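Local structure of DNA mismatch repair protein MutL (6LZJ) at residues K31-E36 / K50-G55; T54-E59 / V133-E138; E59-V64 / K114-E119. The protein probably binds and hydrolyses ATP through a GHKL-type ATPase domain and uses it in DNA mismatch repair. One frame throughout, in Å; residues are numbered along the deposited sequence.

Contacts 1 to 3 lie in series along the chain from the hairpin 34-51, whose D51 binds the nucleotide, and all three reach the same mixed sheet. Contact 1 is backbone-rich, joining strands 34-40 and 46-51, with a buried end near the adenine and a partly exposed far end. Contact 2 is the buried one: it sets the turn 54-57 against strand 134-140, the next strand beyond 46-51, through one water and van der Waals touches. Contact 3 carries the short helix 58-61 on to strand 113-119; its valine and isoleucine are buried, while its charged groups lie at the surface. Contacts 1 and 2 share T54 and G55; contacts 2 and 3 share E59.

Contact 1. Residues K31-E36 / K50-G55; sequences KATKVE and KDNGTG. With ACP (phosphomethylphosphonic acid adenylate ester), chain C.
The side-chain amide of N52 reaches across to T33 and K34 and ties the open end of this hairpin, away from its connecting loop. OD1 accepts from two backbone N-H groups, those of T33 N and K34 N, each at 2.9 Å. The T33 donor is tilted only slightly from the carbonyl plane, whereas that of K34 stands well above it. ND2 completes the grip by donating to T33 OG1 at 3.0 Å, which should hold the amide in this orientation. A chi1 of 67° swings the N52 amide back toward 33-34. Just behind it the packing is close: A32 CB rests on D51 CB at 3.6 Å, and G53 CA comes within 3.8 Å of A32 CA. D51, G53 and G55 are the fixed residues of the DxGxG signature of the GHKL (Bergerat) ATP-binding fold. D51 OD2 accepts a hydrogen bond from the adenine N6 of ACP at 2.8 Å and also bonds to S27 OG, while D51 OD1 closes an Asx turn with G53 N. Both carboxylate oxygens are thus engaged, which probably fixes the group's rotation. Toward the other end backbone bonds hold the strands, E36 N giving a nearly straight one (169°) to K50 O at 2.8 Å. Here the carbon chains of E36 and K50 approach but the charges do not pair, E36 OE1 staying 5.0 Å from K50 NZ, while E36 OE2 makes a salt bridge with R48. Extended and exposed, the K34 chain brushes the N52 amide with its first carbons before its ammonium leads away.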
loop_
_atom_site.group_PDB
_atom_site.type_symbol
_atom_site.label_atom_id
_atom_site.label_comp_id
_atom_site.label_asym_id
_atom_site.label_seq_id
_atom_site.Cartn_x
_atom_site.Cartn_y
_atom_site.Cartn_z
ATOM N N LYS A 31 3.442 12.442 3.875
ATOM C CA LYS A 31 4.242 12.274 5.086
ATOM C C LYS A 31 3.427 11.729 6.241
ATOM O O LYS A 31 3.705 12.018 7.412
ATOM C CB LYS A 31 4.924 13.586 5.491
ATOM C CG LYS A 31 5.936 14.077 4.476
ATOM C CD LYS A 31 6.386 15.493 4.833
ATOM C CE LYS A 31 7.466 15.476 5.895
ATOM N NZ LYS A 31 8.753 14.925 5.378
ATOM N N ALA A 32 2.399 10.949 5.917
ATOM C CA ALA A 32 1.657 10.263 6.956
ATOM C C ALA A 32 2.568 9.308 7.722
ATOM O O ALA A 32 3.473 8.693 7.148
ATOM C CB ALA A 32 0.476 9.517 6.332
ATOM N N THR A 33 2.411 9.273 9.043
ATOM C CA THR A 33 3.034 8.239 9.871
ATOM C C THR A 33 2.048 7.168 10.307
ATOM O O THR A 33 2.437 6.177 10.943
ATOM C CB THR A 33 3.690 8.843 11.110
ATOM O OG1 THR A 33 2.731 9.570 11.870
ATOM C CG2 THR A 33 4.804 9.787 10.697
ATOM N N LYS A 34 0.788 7.349 9.993
ATOM C CA LYS A 34 -0.216 6.353 10.302
ATOM C C LYS A 34 -1.184 6.351 9.143
ATOM O O LYS A 34 -1.721 7.408 8.780
ATOM C CB LYS A 34 -0.931 6.699 11.619
ATOM C CG LYS A 34 -0.033 6.611 12.871
ATOM C CD LYS A 34 -0.846 7.004 14.113
ATOM C CE LYS A 34 -0.041 6.854 15.411
ATOM N NZ LYS A 34 -0.939 6.828 16.598
ATOM N N VAL A 35 -1.410 5.166 8.582
ATOM C CA VAL A 35 -2.276 4.942 7.439
ATOM C C VAL A 35 -3.256 3.846 7.828
ATOM O O VAL A 35 -2.842 2.747 8.204
ATOM C CB VAL A 35 -1.474 4.505 6.193
ATOM C CG1 VAL A 35 -2.431 4.176 5.033
ATOM C CG2 VAL A 35 -0.537 5.625 5.731
ATOM N N GLU A 36 -4.539 4.141 7.742
ATOM C CA GLU A 36 -5.592 3.206 8.123
ATOM C C GLU A 36 -6.397 2.885 6.868
ATOM O O GLU A 36 -6.900 3.787 6.194
ATOM C CB GLU A 36 -6.459 3.834 9.216
ATOM C CG GLU A 36 -7.592 2.939 9.697
ATOM C CD GLU A 36 -8.456 3.672 10.716
ATOM O OE1 GLU A 36 -7.942 3.972 11.818
ATOM O OE2 GLU A 36 -9.615 3.988 10.390
ATOM N N LYS A 50 -7.409 6.491 5.455
ATOM C CA LYS A 50 -7.298 7.597 6.393
ATOM C C LYS A 50 -5.860 7.747 6.794
ATOM O O LYS A 50 -5.166 6.765 7.107
ATOM C CB LYS A 50 -8.139 7.364 7.634
ATOM C CG LYS A 50 -8.013 8.430 8.724
ATOM C CD LYS A 50 -8.772 7.856 9.919
ATOM C CE LYS A 50 -9.025 8.856 11.081
ATOM N NZ LYS A 50 -7.800 8.967 11.907
ATOM N N ASP A 51 -5.418 8.981 6.800
ATOM C CA ASP A 51 -4.042 9.218 7.165
ATOM C C ASP A 51 -3.952 10.433 8.060
ATOM O O ASP A 51 -4.873 11.268 8.168
ATOM C CB ASP A 51 -3.119 9.361 5.900
ATOM C CG ASP A 51 -3.388 10.613 5.105
ATOM O OD1 ASP A 51 -3.264 11.713 5.686
ATOM O OD2 ASP A 51 -3.701 10.500 3.912
ATOM N N ASN A 52 -2.798 10.521 8.719
ATOM C CA ASN A 52 -2.455 11.650 9.575
ATOM C C ASN A 52 -1.425 12.582 8.945
ATOM O O ASN A 52 -0.631 13.172 9.678
ATOM C CB ASN A 52 -2.022 11.181 10.962
ATOM C CG ASN A 52 -0.740 10.424 10.930
ATOM O OD1 ASN A 52 -0.275 10.040 9.865
ATOM N ND2 ASN A 52 -0.137 10.225 12.101
ATOM N N GLY A 53 -1.282 12.588 7.619
ATOM C CA GLY A 53 -0.375 13.525 6.978
ATOM C C GLY A 53 -0.838 14.977 6.999
ATOM O O GLY A 53 -1.812 15.320 7.683
ATOM N N THR A 54 -0.172 15.829 6.226
ATOM C CA THR A 54 -0.331 17.271 6.364
ATOM C C THR A 54 -1.663 17.800 5.851
ATOM O O THR A 54 -1.952 18.988 6.047
ATOM C CB THR A 54 0.814 17.993 5.647
ATOM O OG1 THR A 54 1.023 17.405 4.351
ATOM C CG2 THR A 54 2.079 17.861 6.463
ATOM N N GLY A 55 -2.463 16.971 5.193
ATOM C CA GLY A 55 -3.735 17.393 4.659
ATOM C C GLY A 55 -3.646 18.289 3.436
ATOM O O GLY A 55 -2.584 18.560 2.868
HETATM P PG ACP C . 0.048 10.489 -9.276
HETATM O O1G ACP C . -0.849 9.978 -8.206
HETATM O O2G ACP C . -0.620 10.227 -10.724
HETATM O O3G ACP C . 1.558 9.906 -9.177
HETATM P PB ACP C . -0.701 12.889 -7.729
HETATM O O1B ACP C . -0.383 12.201 -6.473
HETATM O O2B ACP C . -0.096 14.381 -7.682
HETATM C C3B ACP C . 0.218 12.269 -9.140
HETATM P PA ACP C . -3.466 12.517 -7.247
HETATM O O1A ACP C . -3.079 11.152 -6.704
HETATM O O2A ACP C . -4.684 12.588 -8.119
HETATM O O3A ACP C . -2.231 13.057 -8.151
HETATM O "O5'" ACP C . -3.518 13.550 -6.021
HETATM C "C5'" ACP C . -3.612 14.909 -6.439
HETATM C "C4'" ACP C . -3.081 15.809 -5.343
HETATM O "O4'" ACP C . -3.930 15.699 -4.199
HETATM C "C3'" ACP C . -1.711 15.443 -4.825
HETATM O "O3'" ACP C . -0.673 16.033 -5.622
HETATM C "C2'" ACP C . -1.721 16.014 -3.441
HETATM O "O2'" ACP C . -1.396 17.425 -3.540
HETATM C "C1'" ACP C . -3.186 15.964 -3.033
HETATM N N9 ACP C . -3.443 14.801 -2.152
HETATM C C8 ACP C . -4.138 13.711 -2.519
HETATM N N7 ACP C . -4.232 12.853 -1.489
HETATM C C5 ACP C . -3.622 13.427 -0.446
HETATM C C6 ACP C . -3.395 13.072 0.961
HETATM N N6 ACP C . -3.831 11.864 1.445
HETATM N N1 ACP C . -2.722 13.938 1.719
HETATM C C2 ACP C . -2.297 15.133 1.247
HETATM N N3 ACP C . -2.443 15.537 -0.014
HETATM C C4 ACP C . -3.122 14.728 -0.887
#

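Contact 2. Residues T54-E59 / V133-E138; sequences TGIHPE and VGTEVE. With ACP (phosphomethylphosphonic acid adenylate ester), chain C.
One face of the adenine of ACP rests on I56 and T135 together. I56 CD1 lies almost directly over C4 of ACP, 3.7 Å away, and I56 CG1 is beside it near N3; T135 covers the same face toward the amino end, its CB 3.5 Å from N6 of ACP. This is the adenine pocket of the GHKL (Bergerat) fold, where a threonine on a sheet strand and an adjoining water probably help to read the base, as in gyrase B. The other flat group, the H57 ring, is remote from the nucleotide: P58 CD sits over one face near the rim, and E59 N meets ND1 at the edge, in the ring plane, an N-cap bond that starts helix 58-61. The ring of F107 also meets it, the planes steeply inclined. Across the two segments the touches are light, the nearest being G55 CA to T135 OG1 at 3.6 Å; I56 CD1 comes within 4.2 Å of T135 OG1. The backbones draw together at the two glycines, G55 CA lying 4.5 Å from G134 CA. T135 has OG1 anti to its carbonyl carbon (chi1 -61°), which turns the hydroxyl toward the turn and leaves CG2 near N6. S105 OG lies in hydrogen-bonding range of T135 OG1, G134 O and I56 N, linking the two sides. A water joins the two segments: it accepts from G55 N at 3.0 Å and from T135 OG1 at 2.8 Å, and stands 2.8 Å from N1 of ACP.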
loop_
_atom_site.group_PDB
_atom_site.type_symbol
_atom_site.label_atom_id
_atom_site.label_comp_id
_atom_site.label_asym_id
_atom_site.label_seq_id
_atom_site.Cartn_x
_atom_site.Cartn_y
_atom_site.Cartn_z
ATOM N N THR A 54 -0.172 15.829 6.226
ATOM C CA THR A 54 -0.331 17.271 6.364
ATOM C C THR A 54 -1.663 17.800 5.851
ATOM O O THR A 54 -1.952 18.988 6.047
ATOM C CB THR A 54 0.814 17.993 5.647
ATOM O OG1 THR A 54 1.023 17.405 4.351
ATOM C CG2 THR A 54 2.079 17.861 6.463
ATOM N N GLY A 55 -2.463 16.971 5.193
ATOM C CA GLY A 55 -3.735 17.393 4.659
ATOM C C GLY A 55 -3.646 18.289 3.436
ATOM O O GLY A 55 -2.584 18.560 2.868
ATOM N N ILE A 56 -4.826 18.743 3.032
ATOM C CA ILE A 56 -5.007 19.584 1.857
ATOM C C ILE A 56 -5.685 20.856 2.329
ATOM O O ILE A 56 -6.656 20.783 3.082
ATOM C CB ILE A 56 -5.852 18.868 0.784
ATOM C CG1 ILE A 56 -5.270 17.477 0.481
ATOM C CG2 ILE A 56 -5.909 19.669 -0.504
ATOM C CD1 ILE A 56 -6.287 16.493 -0.115
ATOM N N HIS A 57 -5.168 22.022 1.899
ATOM C CA HIS A 57 -5.773 23.291 2.279
ATOM C C HIS A 57 -7.191 23.368 1.718
ATOM O O HIS A 57 -7.450 22.828 0.635
ATOM C CB HIS A 57 -4.942 24.471 1.761
ATOM C CG HIS A 57 -5.429 25.807 2.229
ATOM N ND1 HIS A 57 -6.572 26.404 1.738
ATOM C CD2 HIS A 57 -4.936 26.654 3.163
ATOM C CE1 HIS A 57 -6.752 27.567 2.335
ATOM N NE2 HIS A 57 -5.780 27.740 3.212
ATOM N N PRO A 58 -8.145 23.975 2.440
ATOM C CA PRO A 58 -9.509 24.062 1.887
ATOM C C PRO A 58 -9.556 24.597 0.463
ATOM O O PRO A 58 -10.332 24.116 -0.368
ATOM C CB PRO A 58 -10.222 25.006 2.871
ATOM C CG PRO A 58 -9.546 24.756 4.162
ATOM C CD PRO A 58 -8.083 24.487 3.821
ATOM N N GLU A 59 -8.719 25.579 0.162
ATOM C CA GLU A 59 -8.651 26.161 -1.171
ATOM C C GLU A 59 -8.251 25.147 -2.244
ATOM O O GLU A 59 -8.590 25.342 -3.418
ATOM C CB GLU A 59 -7.660 27.326 -1.118
ATOM C CG GLU A 59 -7.578 28.216 -2.318
ATOM C CD GLU A 59 -6.572 29.344 -2.096
ATOM O OE1 GLU A 59 -5.552 29.391 -2.825
ATOM O OE2 GLU A 59 -6.796 30.169 -1.174
ATOM N N VAL A 133 -6.427 16.626 11.889
ATOM C CA VAL A 133 -5.524 16.907 10.772
ATOM C C VAL A 133 -5.218 15.624 10.030
ATOM O O VAL A 133 -4.935 14.588 10.643
ATOM C CB VAL A 133 -4.206 17.531 11.254
ATOM C CG1 VAL A 133 -3.276 17.648 10.045
ATOM C CG2 VAL A 133 -4.438 18.884 11.793
ATOM N N GLY A 134 -5.360 15.667 8.725
ATOM C CA GLY A 134 -5.039 14.555 7.850
ATOM C C GLY A 134 -6.072 14.495 6.749
ATOM O O GLY A 134 -6.829 15.441 6.526
ATOM N N THR A 135 -6.155 13.346 6.081
ATOM C CA THR A 135 -7.031 13.192 4.929
ATOM C C THR A 135 -7.725 11.851 5.037
ATOM O O THR A 135 -7.134 10.850 5.467
ATOM C CB THR A 135 -6.240 13.264 3.604
ATOM O OG1 THR A 135 -5.619 14.531 3.521
ATOM C CG2 THR A 135 -7.111 13.077 2.422
ATOM N N GLU A 136 -8.982 11.828 4.649
ATOM C CA GLU A 136 -9.696 10.561 4.641
ATOM C C GLU A 136 -10.483 10.479 3.340
ATOM O O GLU A 136 -11.241 11.390 3.015
ATOM C CB GLU A 136 -10.618 10.464 5.854
ATOM C CG GLU A 136 -11.377 9.126 5.887
ATOM C CD GLU A 136 -12.059 8.958 7.240
ATOM O OE1 GLU A 136 -11.813 7.934 7.884
ATOM O OE2 GLU A 136 -12.729 9.924 7.663
ATOM N N VAL A 137 -10.269 9.414 2.573
ATOM C CA VAL A 137 -10.941 9.237 1.292
ATOM C C VAL A 137 -11.808 7.990 1.362
ATOM O O VAL A 137 -11.362 6.946 1.861
ATOM C CB VAL A 137 -9.907 9.117 0.155
ATOM C CG1 VAL A 137 -10.627 9.103 -1.205
ATOM C CG2 VAL A 137 -8.878 10.264 0.265
ATOM N N GLU A 138 -13.046 8.099 0.841
ATOM C CA GLU A 138 -14.018 7.011 0.861
ATOM C C GLU A 138 -14.520 6.793 -0.549
ATOM O O GLU A 138 -15.041 7.720 -1.194
ATOM C CB GLU A 138 -15.192 7.334 1.795
ATOM C CG GLU A 138 -14.714 7.460 3.217
ATOM C CD GLU A 138 -15.827 7.687 4.221
ATOM O OE1 GLU A 138 -17.025 7.531 3.879
ATOM O OE2 GLU A 138 -15.466 8.012 5.363
HETATM P PG ACP C . 0.048 10.489 -9.276
HETATM O O1G ACP C . -0.849 9.978 -8.206
HETATM O O2G ACP C . -0.620 10.227 -10.724
HETATM O O3G ACP C . 1.558 9.906 -9.177
HETATM P PB ACP C . -0.701 12.889 -7.729
HETATM O O1B ACP C . -0.383 12.201 -6.473
HETATM O O2B ACP C . -0.096 14.381 -7.682
HETATM C C3B ACP C . 0.218 12.269 -9.140
HETATM P PA ACP C . -3.466 12.517 -7.247
HETATM O O1A ACP C . -3.079 11.152 -6.704
HETATM O O2A ACP C . -4.684 12.588 -8.119
HETATM O O3A ACP C . -2.231 13.057 -8.151
HETATM O "O5'" ACP C . -3.518 13.550 -6.021
HETATM C "C5'" ACP C . -3.612 14.909 -6.439
HETATM C "C4'" ACP C . -3.081 15.809 -5.343
HETATM O "O4'" ACP C . -3.930 15.699 -4.199
HETATM C "C3'" ACP C . -1.711 15.443 -4.825
HETATM O "O3'" ACP C . -0.673 16.033 -5.622
HETATM C "C2'" ACP C . -1.721 16.014 -3.441
HETATM O "O2'" ACP C . -1.396 17.425 -3.540
HETATM C "C1'" ACP C . -3.186 15.964 -3.033
HETATM N N9 ACP C . -3.443 14.801 -2.152
HETATM C C8 ACP C . -4.138 13.711 -2.519
HETATM N N7 ACP C . -4.232 12.853 -1.489
HETATM C C5 ACP C . -3.622 13.427 -0.446
HETATM C C6 ACP C . -3.395 13.072 0.961
HETATM N N6 ACP C . -3.831 11.864 1.445
HETATM N N1 ACP C . -2.722 13.938 1.719
HETATM C C2 ACP C . -2.297 15.133 1.247
HETATM N N3 ACP C . -2.443 15.537 -0.014
HETATM C C4 ACP C . -3.122 14.728 -0.887
HETATM O O HOH W 1 -2.993 14.082 4.462
#

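Contact 3. Residues E59-V64 / K114-E119; sequences EDVEKV and KEIEVE. With ACP (phosphomethylphosphonic acid adenylate ester), chain C.
V61 and I116 form the apolar heart of this contact, V61 CG1 meeting I116 CG2 at 3.8 Å as the two side chains lie side by side, pointing opposite ways. I116 reaches further with its other branch: CG1 anti to the backbone N (chi1 -171°) and an extended tip carry CD1 beneath the helical turn, 3.8 Å from E62 CA and close to E62 CG. K114, extended throughout, runs along the flank of V61, its CD 4.1 Å from V61 CB, before its ammonium group meets the E62 side chain, to which it runs roughly perpendicular. The ion pair is a long one, E62 OE2 to K114 NZ being 3.6 Å. A water bridges it: it accepts from K114 NZ and from E62 N, both at 3.0 Å, and donates to E62 OE2 at 2.6 Å. The stronger partner of K114 NZ is P58 O, so K114 grips the start of the helix there and, through the water, E62. Around this first shell, L103 of the neighbouring strand 100-106 backs both V61 and I116, I56 touches V61, and V65 lies on I116. From strand 122-129, T126 supports I116, K114 and E62 at the outer margin, where E62 is exposed. V64, on another side of the same turn, takes no part in the strand contact and brings CG1 within 3.3 Å of the ribose O4' of ACP. A short helical segment laid on a beta sheet, with nucleotide beside it, is in keeping with the alpha/beta sandwich of the GHKL (Bergerat) ATPase fold.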
loop_
_atom_site.group_PDB
_atom_site.type_symbol
_atom_site.label_atom_id
_atom_site.label_comp_id
_atom_site.label_asym_id
_atom_site.label_seq_id
_atom_site.Cartn_x
_atom_site.Cartn_y
_atom_site.Cartn_z
ATOM N N GLU A 59 -8.719 25.579 0.162
ATOM C CA GLU A 59 -8.651 26.161 -1.171
ATOM C C GLU A 59 -8.251 25.147 -2.244
ATOM O O GLU A 59 -8.590 25.342 -3.418
ATOM C CB GLU A 59 -7.660 27.326 -1.118
ATOM C CG GLU A 59 -7.578 28.216 -2.318
ATOM C CD GLU A 59 -6.572 29.344 -2.096
ATOM O OE1 GLU A 59 -5.552 29.391 -2.825
ATOM O OE2 GLU A 59 -6.796 30.169 -1.174
ATOM N N ASP A 60 -7.533 24.078 -1.884
ATOM C CA ASP A 60 -7.071 23.095 -2.861
ATOM C C ASP A 60 -7.930 21.838 -2.948
ATOM O O ASP A 60 -7.704 21.024 -3.854
ATOM C CB ASP A 60 -5.626 22.666 -2.551
ATOM C CG ASP A 60 -4.626 23.796 -2.694
ATOM O OD1 ASP A 60 -4.468 24.311 -3.824
ATOM O OD2 ASP A 60 -3.975 24.153 -1.685
ATOM N N VAL A 61 -8.919 21.669 -2.063
ATOM C CA VAL A 61 -9.676 20.414 -2.007
ATOM C C VAL A 61 -10.478 20.187 -3.290
ATOM O O VAL A 61 -10.528 19.069 -3.814
ATOM C CB VAL A 61 -10.581 20.403 -0.760
ATOM C CG1 VAL A 61 -11.627 19.263 -0.857
ATOM C CG2 VAL A 61 -9.729 20.293 0.490
ATOM N N GLU A 62 -11.118 21.235 -3.822
ATOM C CA GLU A 62 -11.894 21.048 -5.047
ATOM C C GLU A 62 -10.992 20.779 -6.244
ATOM O O GLU A 62 -11.374 20.036 -7.157
ATOM C CB GLU A 62 -12.775 22.267 -5.314
ATOM C CG GLU A 62 -14.023 22.334 -4.444
ATOM C CD GLU A 62 -14.502 23.759 -4.213
ATOM O OE1 GLU A 62 -15.692 23.941 -3.889
ATOM O OE2 GLU A 62 -13.691 24.697 -4.352
ATOM N N LYS A 63 -9.792 21.355 -6.240
ATOM C CA LYS A 63 -8.872 21.202 -7.361
ATOM C C LYS A 63 -8.464 19.744 -7.562
ATOM O O LYS A 63 -8.520 19.218 -8.678
ATOM C CB LYS A 63 -7.646 22.088 -7.128
ATOM C CG LYS A 63 -6.516 21.924 -8.141
ATOM C CD LYS A 63 -5.484 20.891 -7.674
ATOM C CE LYS A 63 -4.249 20.850 -8.564
ATOM N NZ LYS A 63 -3.381 19.678 -8.225
ATOM N N VAL A 64 -8.028 19.074 -6.493
ATOM C CA VAL A 64 -7.362 17.787 -6.670
ATOM C C VAL A 64 -8.301 16.692 -7.148
ATOM O O VAL A 64 -7.835 15.599 -7.480
ATOM C CB VAL A 64 -6.624 17.387 -5.375
ATOM C CG1 VAL A 64 -5.553 18.418 -5.053
ATOM C CG2 VAL A 64 -7.574 17.255 -4.213
ATOM N N LYS A 114 -12.457 20.126 5.282
ATOM C CA LYS A 114 -13.393 20.331 4.198
ATOM C C LYS A 114 -13.604 18.993 3.502
ATOM O O LYS A 114 -12.644 18.244 3.310
ATOM C CB LYS A 114 -12.839 21.381 3.220
ATOM C CG LYS A 114 -13.758 21.713 2.129
ATOM C CD LYS A 114 -13.160 22.799 1.258
ATOM C CE LYS A 114 -14.098 23.257 0.168
ATOM N NZ LYS A 114 -13.420 24.225 -0.743
ATOM N N GLU A 115 -14.842 18.720 3.093
ATOM C CA GLU A 115 -15.209 17.467 2.432
ATOM C C GLU A 115 -15.791 17.769 1.053
ATOM O O GLU A 115 -16.610 18.678 0.909
ATOM C CB GLU A 115 -16.229 16.702 3.293
ATOM C CG GLU A 115 -16.701 15.401 2.664
ATOM C CD GLU A 115 -17.817 14.784 3.465
ATOM O OE1 GLU A 115 -18.991 14.931 3.070
ATOM O OE2 GLU A 115 -17.522 14.203 4.518
ATOM N N ILE A 116 -15.331 17.052 0.027
ATOM C CA ILE A 116 -15.926 17.142 -1.300
ATOM C C ILE A 116 -16.569 15.802 -1.652
ATOM O O ILE A 116 -16.033 14.727 -1.350
ATOM C CB ILE A 116 -14.881 17.567 -2.352
ATOM C CG1 ILE A 116 -15.555 17.877 -3.690
ATOM C CG2 ILE A 116 -13.753 16.527 -2.487
ATOM C CD1 ILE A 116 -14.590 18.347 -4.764
ATOM N N GLU A 117 -17.724 15.862 -2.295
ATOM C CA GLU A 117 -18.452 14.645 -2.626
ATOM C C GLU A 117 -18.663 14.638 -4.132
ATOM O O GLU A 117 -19.068 15.651 -4.708
ATOM C CB GLU A 117 -19.785 14.531 -1.876
ATOM C CG GLU A 117 -20.374 13.123 -1.981
ATOM C CD GLU A 117 -21.765 12.990 -1.358
ATOM O OE1 GLU A 117 -22.247 13.963 -0.749
ATOM O OE2 GLU A 117 -22.365 11.898 -1.487
ATOM N N VAL A 118 -18.332 13.508 -4.762
ATOM C CA VAL A 118 -18.332 13.373 -6.217
ATOM C C VAL A 118 -18.989 12.046 -6.557
ATOM O O VAL A 118 -18.785 11.042 -5.863
ATOM C CB VAL A 118 -16.905 13.436 -6.802
ATOM C CG1 VAL A 118 -16.914 13.202 -8.317
ATOM C CG2 VAL A 118 -16.249 14.770 -6.493
ATOM N N GLU A 119 -19.783 12.036 -7.623
ATOM C CA GLU A 119 -20.335 10.798 -8.147
ATOM C C GLU A 119 -20.052 10.728 -9.635
ATOM O O GLU A 119 -20.550 11.559 -10.399
ATOM C CB GLU A 119 -21.836 10.698 -7.896
ATOM C CG GLU A 119 -22.390 9.375 -8.346
ATOM C CD GLU A 119 -23.904 9.365 -8.415
ATOM O OE1 GLU A 119 -24.445 9.494 -9.534
ATOM O OE2 GLU A 119 -24.548 9.233 -7.352
HETATM P PG ACP C . 0.048 10.489 -9.276
HETATM O O1G ACP C . -0.849 9.978 -8.206
HETATM O O2G ACP C . -0.620 10.227 -10.724
HETATM O O3G ACP C . 1.558 9.906 -9.177
HETATM P PB ACP C . -0.701 12.889 -7.729
HETATM O O1B ACP C . -0.383 12.201 -6.473
HETATM O O2B ACP C . -0.096 14.381 -7.682
HETATM C C3B ACP C . 0.218 12.269 -9.140
HETATM P PA ACP C . -3.466 12.517 -7.247
HETATM O O1A ACP C . -3.079 11.152 -6.704
HETATM O O2A ACP C . -4.684 12.588 -8.119
HETATM O O3A ACP C . -2.231 13.057 -8.151
HETATM O "O5'" ACP C . -3.518 13.550 -6.021
HETATM C "C5'" ACP C . -3.612 14.909 -6.439
HETATM C "C4'" ACP C . -3.081 15.809 -5.343
HETATM O "O4'" ACP C . -3.930 15.699 -4.199
HETATM C "C3'" ACP C . -1.711 15.443 -4.825
HETATM O "O3'" ACP C . -0.673 16.033 -5.622
HETATM C "C2'" ACP C . -1.721 16.014 -3.441
HETATM O "O2'" ACP C . -1.396 17.425 -3.540
HETATM C "C1'" ACP C . -3.186 15.964 -3.033
HETATM N N9 ACP C . -3.443 14.801 -2.152
HETATM C C8 ACP C . -4.138 13.711 -2.519
HETATM N N7 ACP C . -4.232 12.853 -1.489
HETATM C C5 ACP C . -3.622 13.427 -0.446
HETATM C C6 ACP C . -3.395 13.072 0.961
HETATM N N6 ACP C . -3.831 11.864 1.445
HETATM N N1 ACP C . -2.722 13.938 1.719
HETATM C C2 ACP C . -2.297 15.133 1.247
HETATM N N3 ACP C . -2.443 15.537 -0.014
HETATM C C4 ACP C . -3.122 14.728 -0.887
HETATM O O HOH W 2 -11.508 24.099 -3.050
#